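Local coordinates for septation protein imp2 (Schizosaccharomyces pombe, PDB 5C1F), which is required for normal septation and acts in disassembly of the medial ring, its F-BAR domain being the part that binds membrane phospholipids, at residues K112-M117 with Q212-E217; H21-R26 with S206-L211; H32-L37 with R219-S224. All blocks are in the same frame, centred on the assembly; numbering follows the deposited sequence.

Contact 1: residues K112-M117 with Q212-E217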
ATOM      1  N   LYS A 112      18.357   7.021 -27.588  1.00 35.78           N
ATOM      2  CA  LYS A 112      18.342   6.445 -28.925  1.00 38.50           C
ATOM      3  C   LYS A 112      18.630   7.510 -29.980  1.00 41.10           C
ATOM      4  O   LYS A 112      19.371   7.262 -30.929  1.00 44.40           O
ATOM      5  CB  LYS A 112      16.997   5.772 -29.203  1.00 43.51           C
ATOM      6  CG  LYS A 112      16.920   5.053 -30.540  1.00 50.02           C
ATOM      7  CD  LYS A 112      15.510   4.552 -30.811  1.00 55.68           C
ATOM      8  CE  LYS A 112      15.433   3.808 -32.134  1.00 59.72           C
ATOM      9  NZ  LYS A 112      16.241   2.555 -32.114  1.00 63.75           N
ATOM     10  N   ASP A 113      18.048   8.695 -29.807  1.00 40.52           N
ATOM     11  CA  ASP A 113      18.294   9.802 -30.730  1.00 38.88           C
ATOM     12  C   ASP A 113      19.713  10.338 -30.581  1.00 32.60           C
ATOM     13  O   ASP A 113      20.373  10.647 -31.572  1.00 35.82           O
ATOM     14  CB  ASP A 113      17.288  10.935 -30.511  1.00 37.65           C
ATOM     15  CG  ASP A 113      15.892  10.572 -30.969  1.00 40.65           C
ATOM     16  OD1 ASP A 113      15.762   9.658 -31.809  1.00 38.79           O
ATOM     17  OD2 ASP A 113      14.923  11.205 -30.493  1.00 48.35           O
ATOM     18  N   LYS A 114      20.171  10.459 -29.338  1.00 33.82           N
ATOM     19  CA  LYS A 114      21.524  10.931 -29.073  1.00 39.52           C
ATOM     20  C   LYS A 114      22.552  10.008 -29.718  1.00 39.26           C
ATOM     21  O   LYS A 114      23.497  10.468 -30.362  1.00 39.50           O
ATOM     22  CB  LYS A 114      21.776  11.040 -27.567  1.00 40.52           C
ATOM     23  CG  LYS A 114      21.014  12.168 -26.886  1.00 47.54           C
ATOM     24  CD  LYS A 114      21.387  12.274 -25.413  1.00 51.90           C
ATOM     25  CE  LYS A 114      20.568  13.339 -24.707  1.00 54.32           C
ATOM     26  NZ  LYS A 114      20.777  14.687 -25.302  1.00 61.67           N
ATOM     27  N   LYS A 115      22.354   8.702 -29.556  1.00 38.15           N
ATOM     28  CA  LYS A 115      23.252   7.717 -30.145  1.00 35.44           C
ATOM     29  C   LYS A 115      23.251   7.811 -31.669  1.00 43.35           C
ATOM     30  O   LYS A 115      24.303   7.753 -32.301  1.00 33.95           O
ATOM     31  CB  LYS A 115      22.865   6.302 -29.709  1.00 34.70           C
ATOM     32  CG  LYS A 115      23.830   5.230 -30.201  1.00 34.52           C
ATOM     33  CD  LYS A 115      23.361   3.826 -29.854  1.00 37.52           C
ATOM     34  CE  LYS A 115      24.285   2.781 -30.475  1.00 44.15           C
ATOM     35  NZ  LYS A 115      23.850   1.386 -30.187  1.00 45.94           N
ATOM     36  N   LYS A 116      22.067   7.965 -32.253  1.00 44.36           N
ATOM     37  CA  LYS A 116      21.934   8.066 -33.703  1.00 48.10           C
ATOM     38  C   LYS A 116      22.699   9.269 -34.246  1.00 45.00           C
ATOM     39  O   LYS A 116      23.383   9.176 -35.265  1.00 43.13           O
ATOM     40  CB  LYS A 116      20.459   8.162 -34.099  1.00 53.01           C
ATOM     41  CG  LYS A 116      20.216   8.264 -35.596  1.00 61.55           C
ATOM     42  CD  LYS A 116      18.745   8.530 -35.895  1.00 69.35           C
ATOM     43  CE  LYS A 116      18.473   8.555 -37.391  1.00 73.24           C
ATOM     44  NZ  LYS A 116      18.844   7.266 -38.039  1.00 76.03           N
ATOM     45  N   MET A 117      22.581  10.397 -33.553  1.00 42.53           N
ATOM     46  CA  MET A 117      23.258  11.618 -33.970  1.00 42.40           C
ATOM     47  C   MET A 117      24.766  11.502 -33.795  1.00 40.53           C
ATOM     48  O   MET A 117      25.533  11.970 -34.633  1.00 39.00           O
ATOM     49  CB  MET A 117      22.722  12.822 -33.188  1.00 39.30           C
ATOM     50  CG  MET A 117      21.340  13.276 -33.638  1.00 41.92           C
ATOM     51  SD  MET A 117      20.686  14.681 -32.714  1.00 46.32           S
ATOM     52  CE  MET A 117      20.325  13.914 -31.134  1.00 45.33           C
ATOM     53  N   GLN A 212      30.958  12.402 -22.813  1.00 38.35           N
ATOM     54  CA  GLN A 212      31.139  12.694 -21.395  1.00 38.65           C
ATOM     55  C   GLN A 212      29.932  13.447 -20.848  1.00 35.26           C
ATOM     56  O   GLN A 212      29.531  13.241 -19.703  1.00 28.85           O
ATOM     57  CB  GLN A 212      32.415  13.499 -21.159  1.00 40.37           C
ATOM     58  CG  GLN A 212      32.688  13.784 -19.690  1.00 39.06           C
ATOM     59  CD  GLN A 212      34.032  14.441 -19.467  1.00 42.02           C
ATOM     60  OE1 GLN A 212      34.874  14.477 -20.364  1.00 41.88           O
ATOM     61  NE2 GLN A 212      34.243  14.968 -18.265  1.00 40.05           N
ATOM     62  N   ASP A 213      29.355  14.318 -21.669  1.00 32.80           N
ATOM     63  CA  ASP A 213      28.139  15.023 -21.285  1.00 34.07           C
ATOM     64  C   ASP A 213      27.035  14.022 -20.984  1.00 31.33           C
ATOM     65  O   ASP A 213      26.376  14.107 -19.953  1.00 36.13           O
ATOM     66  CB  ASP A 213      27.689  15.990 -22.384  1.00 37.52           C
ATOM     67  CG  ASP A 213      28.576  17.213 -22.486  1.00 39.01           C
ATOM     68  OD1 ASP A 213      29.354  17.463 -21.542  1.00 45.80           O
ATOM     69  OD2 ASP A 213      28.488  17.932 -23.504  1.00 34.99           O
ATOM     70  N   ILE A 214      26.857  13.061 -21.884  1.00 32.11           N
ATOM     71  CA  ILE A 214      25.826  12.040 -21.732  1.00 31.83           C
ATOM     72  C   ILE A 214      26.005  11.238 -20.448  1.00 28.56           C
ATOM     73  O   ILE A 214      25.036  10.971 -19.738  1.00 25.09           O
ATOM     74  CB  ILE A 214      25.813  11.079 -22.939  1.00 32.24           C
ATOM     75  CG1 ILE A 214      25.254  11.791 -24.172  1.00 31.05           C
ATOM     76  CG2 ILE A 214      24.988   9.832 -22.636  1.00 25.55           C
ATOM     77  CD1 ILE A 214      25.218  10.919 -25.414  1.00 34.10           C
ATOM     78  N   GLU A 215      27.247  10.867 -20.146  1.00 28.56           N
ATOM     79  CA  GLU A 215      27.529  10.096 -18.941  1.00 29.96           C
ATOM     80  C   GLU A 215      27.258  10.913 -17.681  1.00 32.18           C
ATOM     81  O   GLU A 215      26.667  10.413 -16.723  1.00 32.98           O
ATOM     82  CB  GLU A 215      28.975   9.594 -18.947  1.00 30.10           C
ATOM     83  CG  GLU A 215      29.390   8.861 -17.680  1.00 28.71           C
ATOM     84  CD  GLU A 215      28.525   7.644 -17.379  1.00 29.94           C
ATOM     85  OE1 GLU A 215      27.937   7.068 -18.320  1.00 32.72           O
ATOM     86  OE2 GLU A 215      28.436   7.261 -16.194  1.00 26.70           O
ATOM     87  N   GLU A 216      27.682  12.173 -17.686  1.00 33.37           N
ATOM     88  CA  GLU A 216      27.457  13.052 -16.545  1.00 36.17           C
ATOM     89  C   GLU A 216      25.969  13.333 -16.332  1.00 34.60           C
ATOM     90  O   GLU A 216      25.497  13.374 -15.198  1.00 32.87           O
ATOM     91  CB  GLU A 216      28.222  14.362 -16.725  1.00 39.03           C
ATOM     92  CG  GLU A 216      29.727  14.201 -16.647  1.00 43.02           C
ATOM     93  CD  GLU A 216      30.466  15.484 -16.964  1.00 45.14           C
ATOM     94  OE1 GLU A 216      29.803  16.488 -17.298  1.00 42.42           O
ATOM     95  OE2 GLU A 216      31.711  15.485 -16.876  1.00 50.55           O
ATOM     96  N   GLU A 217      25.233  13.520 -17.424  1.00 31.14           N
ATOM     97  CA  GLU A 217      23.795  13.744 -17.334  1.00 31.33           C
ATOM     98  C   GLU A 217      23.072  12.479 -16.890  1.00 33.79           C
ATOM     99  O   GLU A 217      22.070  12.543 -16.176  1.00 35.35           O
ATOM    100  CB  GLU A 217      23.235  14.218 -18.673  1.00 26.20           C
ATOM    101  CG  GLU A 217      23.738  15.577 -19.114  1.00 43.34           C
ATOM    102  CD  GLU A 217      23.428  15.856 -20.568  1.00 53.74           C
ATOM    103  OE1 GLU A 217      22.568  15.150 -21.140  1.00 57.45           O
ATOM    104  OE2 GLU A 217      24.052  16.775 -21.143  1.00 60.45           O
TER
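The aliphatic stem of Lys114 lies against the outer end of Ile214, and this one pair makes up the close-packed part of the contact. Ile214 CD1 sits 4.1 Å from Lys114 CB and equally far from Lys114 CD, so the methyl touches the stem at two points. One bond further back, Ile214 CG1 still meets Lys114 CD at 4.1 Å. The two side chains pass alongside each other, pointing opposite ways, instead of meeting end on. Ile214 reaches this position with CG1 opposite its carbonyl carbon (chi1 -72°) and the rest of that branch extended. No hydrogen bond crosses between the segments, and their nearest CA atoms, those of Lys114 and Ile214, remain 8.6 Å apart. Both segments belong to long antiparallel helices of the F-BAR bundle, 69-155 and 162-252, and meet here at the surface of the bundle. Toward solvent the contact loosens. Lys114 stays straight up to CE, then bends at its last torsion, and its NZ ends 4.6 Å from Glu217 OE1, too far for a salt bridge. Attraction between these opposite charges is therefore probably modest and easily screened by water. On another side of helix 162-252 the polar groups are held more firmly. Gln212 NE2 donates to Glu216 OE2 at 2.9 Å, one turn on, approaching the oxygen from its anti side and 34° out of the carboxylate plane. Gln212 OE1 accepts from the backbone N of Phe8, while Asp213 forms a salt bridge with Arg301 of the second subunit. Glu215 takes no part in the packing on Lys114: its carboxylate is held by Arg218 and Arg219 of its own helix and by Arg26, which reaches over from helix 18-59.

Contact 2: residues H21-R26 with S206-L211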
ATOM      1  N   HIS A  21      35.802   1.971 -29.846  1.00 42.09           N
ATOM      2  CA  HIS A  21      34.920   0.815 -29.768  1.00 48.73           C
ATOM      3  C   HIS A  21      34.311   0.686 -28.378  1.00 44.30           C
ATOM      4  O   HIS A  21      33.190   0.200 -28.230  1.00 46.93           O
ATOM      5  CB  HIS A  21      35.675  -0.458 -30.149  1.00 49.56           C
ATOM      6  CG  HIS A  21      36.194  -0.445 -31.554  1.00 53.37           C
ATOM      7  ND1 HIS A  21      35.413  -0.787 -32.638  1.00 53.95           N
ATOM      8  CD2 HIS A  21      37.408  -0.114 -32.055  1.00 53.64           C
ATOM      9  CE1 HIS A  21      36.126  -0.676 -33.744  1.00 55.89           C
ATOM     10  NE2 HIS A  21      37.340  -0.269 -33.419  1.00 55.48           N
ATOM     11  N   ALA A  22      35.043   1.142 -27.366  1.00 39.64           N
ATOM     12  CA  ALA A  22      34.580   1.047 -25.985  1.00 39.62           C
ATOM     13  C   ALA A  22      33.407   1.980 -25.706  1.00 42.50           C
ATOM     14  O   ALA A  22      32.347   1.532 -25.267  1.00 43.84           O
ATOM     15  CB  ALA A  22      35.721   1.339 -25.021  1.00 36.66           C
ATOM     16  N   LEU A  23      33.599   3.273 -25.961  1.00 42.72           N
ATOM     17  CA  LEU A  23      32.572   4.272 -25.664  1.00 36.80           C
ATOM     18  C   LEU A  23      31.316   4.071 -26.509  1.00 32.22           C
ATOM     19  O   LEU A  23      30.219   4.432 -26.094  1.00 33.53           O
ATOM     20  CB  LEU A  23      33.120   5.686 -25.871  1.00 37.02           C
ATOM     21  CG  LEU A  23      34.190   6.158 -24.881  1.00 40.61           C
ATOM     22  CD1 LEU A  23      34.565   7.611 -25.140  1.00 32.94           C
ATOM     23  CD2 LEU A  23      33.728   5.967 -23.441  1.00 39.65           C
ATOM     24  N   LEU A  24      31.472   3.484 -27.691  1.00 35.93           N
ATOM     25  CA  LEU A  24      30.316   3.214 -28.538  1.00 39.97           C
ATOM     26  C   LEU A  24      29.511   2.048 -27.984  1.00 40.53           C
ATOM     27  O   LEU A  24      28.282   2.106 -27.914  1.00 36.84           O
ATOM     28  CB  LEU A  24      30.748   2.932 -29.978  1.00 43.72           C
ATOM     29  CG  LEU A  24      30.652   4.135 -30.922  1.00 48.33           C
ATOM     30  CD1 LEU A  24      31.520   5.288 -30.431  1.00 49.36           C
ATOM     31  CD2 LEU A  24      31.025   3.741 -32.342  1.00 53.03           C
ATOM     32  N   SER A  25      30.214   0.997 -27.576  1.00 43.21           N
ATOM     33  CA  SER A  25      29.571  -0.193 -27.029  1.00 44.34           C
ATOM     34  C   SER A  25      28.926   0.072 -25.669  1.00 39.89           C
ATOM     35  O   SER A  25      28.059  -0.683 -25.233  1.00 36.89           O
ATOM     36  CB  SER A  25      30.584  -1.332 -26.911  1.00 49.89           C
ATOM     37  OG  SER A  25      31.693  -0.939 -26.122  1.00 52.33           O
ATOM     38  N   ARG A  26      29.347   1.142 -25.001  1.00 38.20           N
ATOM     39  CA  ARG A  26      28.806   1.472 -23.687  1.00 34.65           C
ATOM     40  C   ARG A  26      27.328   1.860 -23.770  1.00 33.58           C
ATOM     41  O   ARG A  26      26.581   1.689 -22.806  1.00 36.35           O
ATOM     42  CB  ARG A  26      29.614   2.600 -23.036  1.00 39.05           C
ATOM     43  CG  ARG A  26      28.997   3.115 -21.742  1.00 39.52           C
ATOM     44  CD  ARG A  26      29.945   3.963 -20.917  1.00 41.93           C
ATOM     45  NE  ARG A  26      29.256   4.541 -19.763  1.00 42.54           N
ATOM     46  CZ  ARG A  26      28.964   3.873 -18.651  1.00 39.94           C
ATOM     47  NH1 ARG A  26      29.302   2.596 -18.529  1.00 39.33           N
ATOM     48  NH2 ARG A  26      28.332   4.482 -17.656  1.00 37.35           N
ATOM     49  N   SER A 206      35.768  15.948 -30.098  1.00 45.90           N
ATOM     50  CA  SER A 206      34.440  16.540 -30.034  1.00 42.60           C
ATOM     51  C   SER A 206      33.415  15.509 -29.575  1.00 39.65           C
ATOM     52  O   SER A 206      32.536  15.806 -28.765  1.00 42.38           O
ATOM     53  CB  SER A 206      34.048  17.113 -31.398  1.00 40.73           C
ATOM     54  OG  SER A 206      32.717  17.594 -31.389  1.00 45.72           O
ATOM     55  N   THR A 207      33.545  14.292 -30.094  1.00 37.46           N
ATOM     56  CA  THR A 207      32.651  13.197 -29.736  1.00 36.97           C
ATOM     57  C   THR A 207      32.822  12.802 -28.271  1.00 37.67           C
ATOM     58  O   THR A 207      31.845  12.526 -27.578  1.00 42.40           O
ATOM     59  CB  THR A 207      32.889  11.961 -30.630  1.00 36.40           C
ATOM     60  OG1 THR A 207      32.732  12.329 -32.006  1.00 35.99           O
ATOM     61  CG2 THR A 207      31.904  10.855 -30.293  1.00 33.08           C
ATOM     62  N   CYS A 208      34.068  12.778 -27.805  1.00 37.41           N
ATOM     63  CA  CYS A 208      34.353  12.429 -26.416  1.00 35.03           C
ATOM     64  C   CYS A 208      33.719  13.423 -25.449  1.00 37.10           C
ATOM     65  O   CYS A 208      33.221  13.036 -24.389  1.00 35.71           O
ATOM     66  CB  CYS A 208      35.862  12.357 -26.177  1.00 33.65           C
ATOM     67  SG  CYS A 208      36.636  10.844 -26.788  1.00 37.18           S
ATOM     68  N   ASP A 209      33.740  14.702 -25.814  1.00 37.95           N
ATOM     69  CA  ASP A 209      33.096  15.731 -25.007  1.00 41.54           C
ATOM     70  C   ASP A 209      31.600  15.458 -24.890  1.00 38.16           C
ATOM     71  O   ASP A 209      31.036  15.508 -23.799  1.00 37.43           O
ATOM     72  CB  ASP A 209      33.338  17.125 -25.598  1.00 45.33           C
ATOM     73  CG  ASP A 209      34.708  17.681 -25.248  1.00 52.90           C
ATOM     74  OD1 ASP A 209      35.256  17.303 -24.190  1.00 52.78           O
ATOM     75  OD2 ASP A 209      35.236  18.500 -26.030  1.00 59.29           O
ATOM     76  N   LYS A 210      30.968  15.159 -26.021  1.00 40.60           N
ATOM     77  CA  LYS A 210      29.540  14.859 -26.053  1.00 39.09           C
ATOM     78  C   LYS A 210      29.219  13.571 -25.305  1.00 39.75           C
ATOM     79  O   LYS A 210      28.183  13.472 -24.646  1.00 40.52           O
ATOM     80  CB  LYS A 210      29.045  14.760 -27.497  1.00 43.18           C
ATOM     81  CG  LYS A 210      29.097  16.071 -28.257  1.00 46.39           C
ATOM     82  CD  LYS A 210      28.550  15.919 -29.665  1.00 50.13           C
ATOM     83  CE  LYS A 210      28.646  17.225 -30.432  1.00 56.73           C
ATOM     84  NZ  LYS A 210      28.286  17.053 -31.866  1.00 63.66           N
ATOM     85  N   LEU A 211      30.108  12.588 -25.409  1.00 38.50           N
ATOM     86  CA  LEU A 211      29.920  11.317 -24.720  1.00 32.16           C
ATOM     87  C   LEU A 211      30.085  11.485 -23.217  1.00 35.43           C
ATOM     88  O   LEU A 211      29.429  10.799 -22.433  1.00 42.57           O
ATOM     89  CB  LEU A 211      30.895  10.266 -25.250  1.00 37.22           C
ATOM     90  CG  LEU A 211      30.564   9.742 -26.649  1.00 43.30           C
ATOM     91  CD1 LEU A 211      31.623   8.769 -27.136  1.00 42.84           C
ATOM     92  CD2 LEU A 211      29.192   9.087 -26.653  1.00 41.76           C
TER
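Leu23 and Leu211 bury most of the surface in this contact, and Cys208 adds a smaller share. The two leucine side chains cross obliquely, with one methyl of Leu211 doing the touching: its CD1 lies 3.7 Å from Leu23 CB and 3.7 Å from Leu23 CD1, resting against both the root and the end of the other chain. Both leucines turn CG opposite the carbonyl carbon (chi1 -69° for Leu23, -73° for Leu211), and each then reaches across with CD1. Cys208, one turn before Leu211, meets the same Leu23 methyl more loosely, its SG standing 4.2 Å from Leu23 CD1. Leu23 is thus received by two successive turns of the facing helix, without any polar bond between the segments. Phe8 of the short helix 8-11 touches all three residues, and Trp204 packs on both leucines. Ile118 of helix 69-155 touches Leu211. Asp209, outside the apolar patch, forms a salt bridge with Arg301 of the second subunit. Such purely apolar packing between the parallel helices 18-59 and 162-252, with an antiparallel helix alongside, is consistent with the elongated helical bundle of F-BAR domains, which is completed by dimerisation.

Contact 3: residues H32-L37 with R219-S224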
ATOM      1  N   HIS A  32      20.829  -1.004 -20.819  1.00 29.66           N
ATOM      2  CA  HIS A  32      20.552  -2.144 -19.950  1.00 30.11           C
ATOM      3  C   HIS A  32      20.254  -1.701 -18.519  1.00 28.59           C
ATOM      4  O   HIS A  32      19.251  -2.107 -17.928  1.00 30.36           O
ATOM      5  CB  HIS A  32      21.739  -3.111 -19.967  1.00 35.82           C
ATOM      6  CG  HIS A  32      21.487  -4.401 -19.258  1.00 45.37           C
ATOM      7  ND1 HIS A  32      20.609  -5.358 -19.736  1.00 50.87           N
ATOM      8  CD2 HIS A  32      21.999  -4.909 -18.114  1.00 51.38           C
ATOM      9  CE1 HIS A  32      20.592  -6.385 -18.916  1.00 51.75           C
ATOM     10  NE2 HIS A  32      21.429  -6.142 -17.918  1.00 54.92           N
ATOM     11  N   ILE A  33      21.138  -0.873 -17.970  1.00 26.39           N
ATOM     12  CA  ILE A  33      20.960  -0.302 -16.637  1.00 28.48           C
ATOM     13  C   ILE A  33      19.643   0.458 -16.544  1.00 33.55           C
ATOM     14  O   ILE A  33      18.905   0.339 -15.565  1.00 33.61           O
ATOM     15  CB  ILE A  33      22.117   0.655 -16.275  1.00 27.33           C
ATOM     16  CG1 ILE A  33      23.453  -0.090 -16.275  1.00 27.33           C
ATOM     17  CG2 ILE A  33      21.869   1.323 -14.928  1.00 24.71           C
ATOM     18  CD1 ILE A  33      24.657   0.826 -16.216  1.00 26.60           C
ATOM     19  N   ASN A  34      19.358   1.238 -17.580  1.00 32.11           N
ATOM     20  CA  ASN A  34      18.149   2.043 -17.631  1.00 28.66           C
ATOM     21  C   ASN A  34      16.887   1.186 -17.640  1.00 31.24           C
ATOM     22  O   ASN A  34      15.895   1.518 -16.995  1.00 32.22           O
ATOM     23  CB  ASN A  34      18.181   2.949 -18.861  1.00 27.78           C
ATOM     24  CG  ASN A  34      17.057   3.957 -18.870  1.00 29.27           C
ATOM     25  OD1 ASN A  34      17.096   4.947 -18.143  1.00 29.20           O
ATOM     26  ND2 ASN A  34      16.052   3.717 -19.705  1.00 29.24           N
ATOM     27  N   GLU A  35      16.933   0.075 -18.367  1.00 30.64           N
ATOM     28  CA  GLU A  35      15.779  -0.806 -18.491  1.00 30.48           C
ATOM     29  C   GLU A  35      15.529  -1.597 -17.206  1.00 32.68           C
ATOM     30  O   GLU A  35      14.383  -1.883 -16.861  1.00 42.22           O
ATOM     31  CB  GLU A  35      15.967  -1.755 -19.680  1.00 31.62           C
ATOM     32  CG  GLU A  35      14.906  -2.846 -19.818  1.00 36.51           C
ATOM     33  CD  GLU A  35      13.504  -2.299 -20.021  1.00 43.07           C
ATOM     34  OE1 GLU A  35      13.367  -1.145 -20.483  1.00 45.92           O
ATOM     35  OE2 GLU A  35      12.535  -3.028 -19.717  1.00 44.43           O
ATOM     36  N   GLU A  36      16.599  -1.943 -16.495  1.00 30.28           N
ATOM     37  CA  GLU A  36      16.472  -2.639 -15.218  1.00 30.73           C
ATOM     38  C   GLU A  36      15.699  -1.804 -14.209  1.00 30.20           C
ATOM     39  O   GLU A  36      14.786  -2.298 -13.546  1.00 33.20           O
ATOM     40  CB  GLU A  36      17.846  -2.982 -14.645  1.00 29.21           C
ATOM     41  CG  GLU A  36      18.542  -4.126 -15.340  1.00 35.70           C
ATOM     42  CD  GLU A  36      19.855  -4.486 -14.676  1.00 42.68           C
ATOM     43  OE1 GLU A  36      20.459  -3.600 -14.035  1.00 42.60           O
ATOM     44  OE2 GLU A  36      20.278  -5.656 -14.790  1.00 42.79           O
ATOM     45  N   LEU A  37      16.078  -0.537 -14.092  1.00 30.40           N
ATOM     46  CA  LEU A  37      15.436   0.365 -13.149  1.00 22.27           C
ATOM     47  C   LEU A  37      14.005   0.683 -13.572  1.00 32.46           C
ATOM     48  O   LEU A  37      13.115   0.802 -12.726  1.00 29.97           O
ATOM     49  CB  LEU A  37      16.256   1.646 -13.002  1.00 21.93           C
ATOM     50  CG  LEU A  37      17.533   1.469 -12.175  1.00 34.80           C
ATOM     51  CD1 LEU A  37      18.475   2.653 -12.344  1.00 30.70           C
ATOM     52  CD2 LEU A  37      17.190   1.260 -10.703  1.00 27.98           C
ATOM     53  N   ARG A 219      24.056  10.175 -14.824  1.00 26.16           N
ATOM     54  CA  ARG A 219      24.176   9.966 -13.390  1.00 29.59           C
ATOM     55  C   ARG A 219      23.334  10.968 -12.609  1.00 32.84           C
ATOM     56  O   ARG A 219      22.750  10.623 -11.581  1.00 29.62           O
ATOM     57  CB  ARG A 219      25.645  10.038 -12.968  1.00 31.28           C
ATOM     58  CG  ARG A 219      26.484   8.930 -13.589  1.00 29.44           C
ATOM     59  CD  ARG A 219      27.889   8.867 -13.020  1.00 31.38           C
ATOM     60  NE  ARG A 219      28.631   7.742 -13.584  1.00 37.29           N
ATOM     61  CZ  ARG A 219      28.804   6.574 -12.975  1.00 36.88           C
ATOM     62  NH1 ARG A 219      28.303   6.372 -11.763  1.00 32.85           N
ATOM     63  NH2 ARG A 219      29.488   5.609 -13.575  1.00 38.28           N
ATOM     64  N   HIS A 220      23.266  12.202 -13.097  1.00 31.85           N
ATOM     65  CA  HIS A 220      22.382  13.193 -12.494  1.00 29.14           C
ATOM     66  C   HIS A 220      20.930  12.762 -12.660  1.00 27.94           C
ATOM     67  O   HIS A 220      20.121  12.910 -11.743  1.00 25.44           O
ATOM     68  CB  HIS A 220      22.597  14.574 -13.112  1.00 33.74           C
ATOM     69  CG  HIS A 220      23.808  15.288 -12.595  1.00 41.21           C
ATOM     70  ND1 HIS A 220      23.899  15.756 -11.304  1.00 43.99           N
ATOM     71  CD2 HIS A 220      24.973  15.622 -13.202  1.00 40.12           C
ATOM     72  CE1 HIS A 220      25.072  16.346 -11.132  1.00 46.97           C
ATOM     73  NE2 HIS A 220      25.741  16.277 -12.269  1.00 44.17           N
ATOM     74  N   PHE A 221      20.610  12.224 -13.833  1.00 24.49           N
ATOM     75  CA  PHE A 221      19.258  11.761 -14.113  1.00 26.65           C
ATOM     76  C   PHE A 221      18.832  10.663 -13.140  1.00 31.46           C
ATOM     77  O   PHE A 221      17.768  10.744 -12.526  1.00 36.53           O
ATOM     78  CB  PHE A 221      19.146  11.256 -15.553  1.00 26.39           C
ATOM     79  CG  PHE A 221      17.929  10.412 -15.801  1.00 30.88           C
ATOM     80  CD1 PHE A 221      16.678  10.997 -15.931  1.00 28.96           C
ATOM     81  CD2 PHE A 221      18.032   9.032 -15.891  1.00 28.58           C
ATOM     82  CE1 PHE A 221      15.553  10.218 -16.151  1.00 26.92           C
ATOM     83  CE2 PHE A 221      16.910   8.249 -16.109  1.00 23.88           C
ATOM     84  CZ  PHE A 221      15.671   8.842 -16.238  1.00 25.08           C
ATOM     85  N   LEU A 222      19.669   9.640 -13.000  1.00 28.36           N
ATOM     86  CA  LEU A 222      19.349   8.502 -12.145  1.00 31.43           C
ATOM     87  C   LEU A 222      19.185   8.912 -10.682  1.00 26.81           C
ATOM     88  O   LEU A 222      18.300   8.409  -9.992  1.00 24.30           O
ATOM     89  CB  LEU A 222      20.420   7.416 -12.280  1.00 20.17           C
ATOM     90  CG  LEU A 222      20.384   6.667 -13.615  1.00 22.53           C
ATOM     91  CD1 LEU A 222      21.476   5.609 -13.702  1.00 21.61           C
ATOM     92  CD2 LEU A 222      19.014   6.043 -13.833  1.00 19.71           C
ATOM     93  N   LYS A 223      20.030   9.828 -10.217  1.00 24.03           N
ATOM     94  CA  LYS A 223      19.914  10.349  -8.856  1.00 26.28           C
ATOM     95  C   LYS A 223      18.598  11.101  -8.637  1.00 28.02           C
ATOM     96  O   LYS A 223      17.921  10.900  -7.628  1.00 27.06           O
ATOM     97  CB  LYS A 223      21.093  11.272  -8.530  1.00 25.79           C
ATOM     98  CG  LYS A 223      22.411  10.551  -8.283  1.00 31.35           C
ATOM     99  CD  LYS A 223      23.521  11.545  -7.959  1.00 34.21           C
ATOM    100  CE  LYS A 223      23.148  12.421  -6.773  1.00 34.83           C
ATOM    101  NZ  LYS A 223      24.148  13.502  -6.533  1.00 37.91           N
ATOM    102  N   SER A 224      18.240  11.966  -9.583  1.00 25.95           N
ATOM    103  CA  SER A 224      17.040  12.792  -9.452  1.00 24.55           C
ATOM    104  C   SER A 224      15.766  11.951  -9.451  1.00 23.29           C
ATOM    105  O   SER A 224      14.827  12.244  -8.713  1.00 22.73           O
ATOM    106  CB  SER A 224      16.973  13.831 -10.577  1.00 26.08           C
ATOM    107  OG  SER A 224      16.789  13.211 -11.838  1.00 31.95           O
TER
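With Asn34 and Leu222 as their nearest backbone pair (CA atoms 8.6 Å apart), the two helical segments run almost parallel, 8° between their directions and their axes 12.4 Å apart. Side chains from both helices bridge this gap. Leu37 and Leu222 meet methyl to methyl, Leu37 CD1 being 3.7 Å from Leu222 CD2, while the other methyl of Leu222, CD1, stands at a looser 4.5 Å from Ile33 CG2. Leu222 is consequently bracketed by residues one turn apart on helix 18-59. Beside this apolar trio, Asn34 OD1 comes within 3.9 Å of Phe221 CE2, approaching the ring obliquely. The amide and ring planes are inclined by 36°. Asn34 gets there by setting CG opposite its backbone N (chi1 -172°), and its amide nitrogen is bound to the carbonyl oxygen of Phe104, which fixes the way the amide is turned. Within helix 162-252, Ser224 OG donates to Phe221 O at 2.7 Å. The second subunit is also close by, where its Asp259 forms a salt bridge with Arg219 and its Ser64 N binds Glu36. Helix 69-155 completes the packing against the 18-59 and 162-252 pair: Phe104 touches both Leu37 and Leu222, and Tyr107 stacks on Phe221.

All three contacts lie on helix 162-252, which presents 206-211, 212-217 and 219-224 in succession. Contacts 2 and 3 pair it with the parallel helix 18-59, and contact 1 with the antiparallel helix 69-155; together they sample the three long helices of one F-BAR subunit. Contact 1 is centred about 9 Å from contact 2 and about 13 Å from contact 3, whereas the centres of contacts 2 and 3 are about 18 Å apart. Along the chain contact 1 is nested within the loop closed by contact 3, and the segments of contact 2 alternate with those of both. Contacts 1 and 2 touch directly through a salt bridge. Each contact borders the second subunit, so bundle packing and dimer assembly share this region.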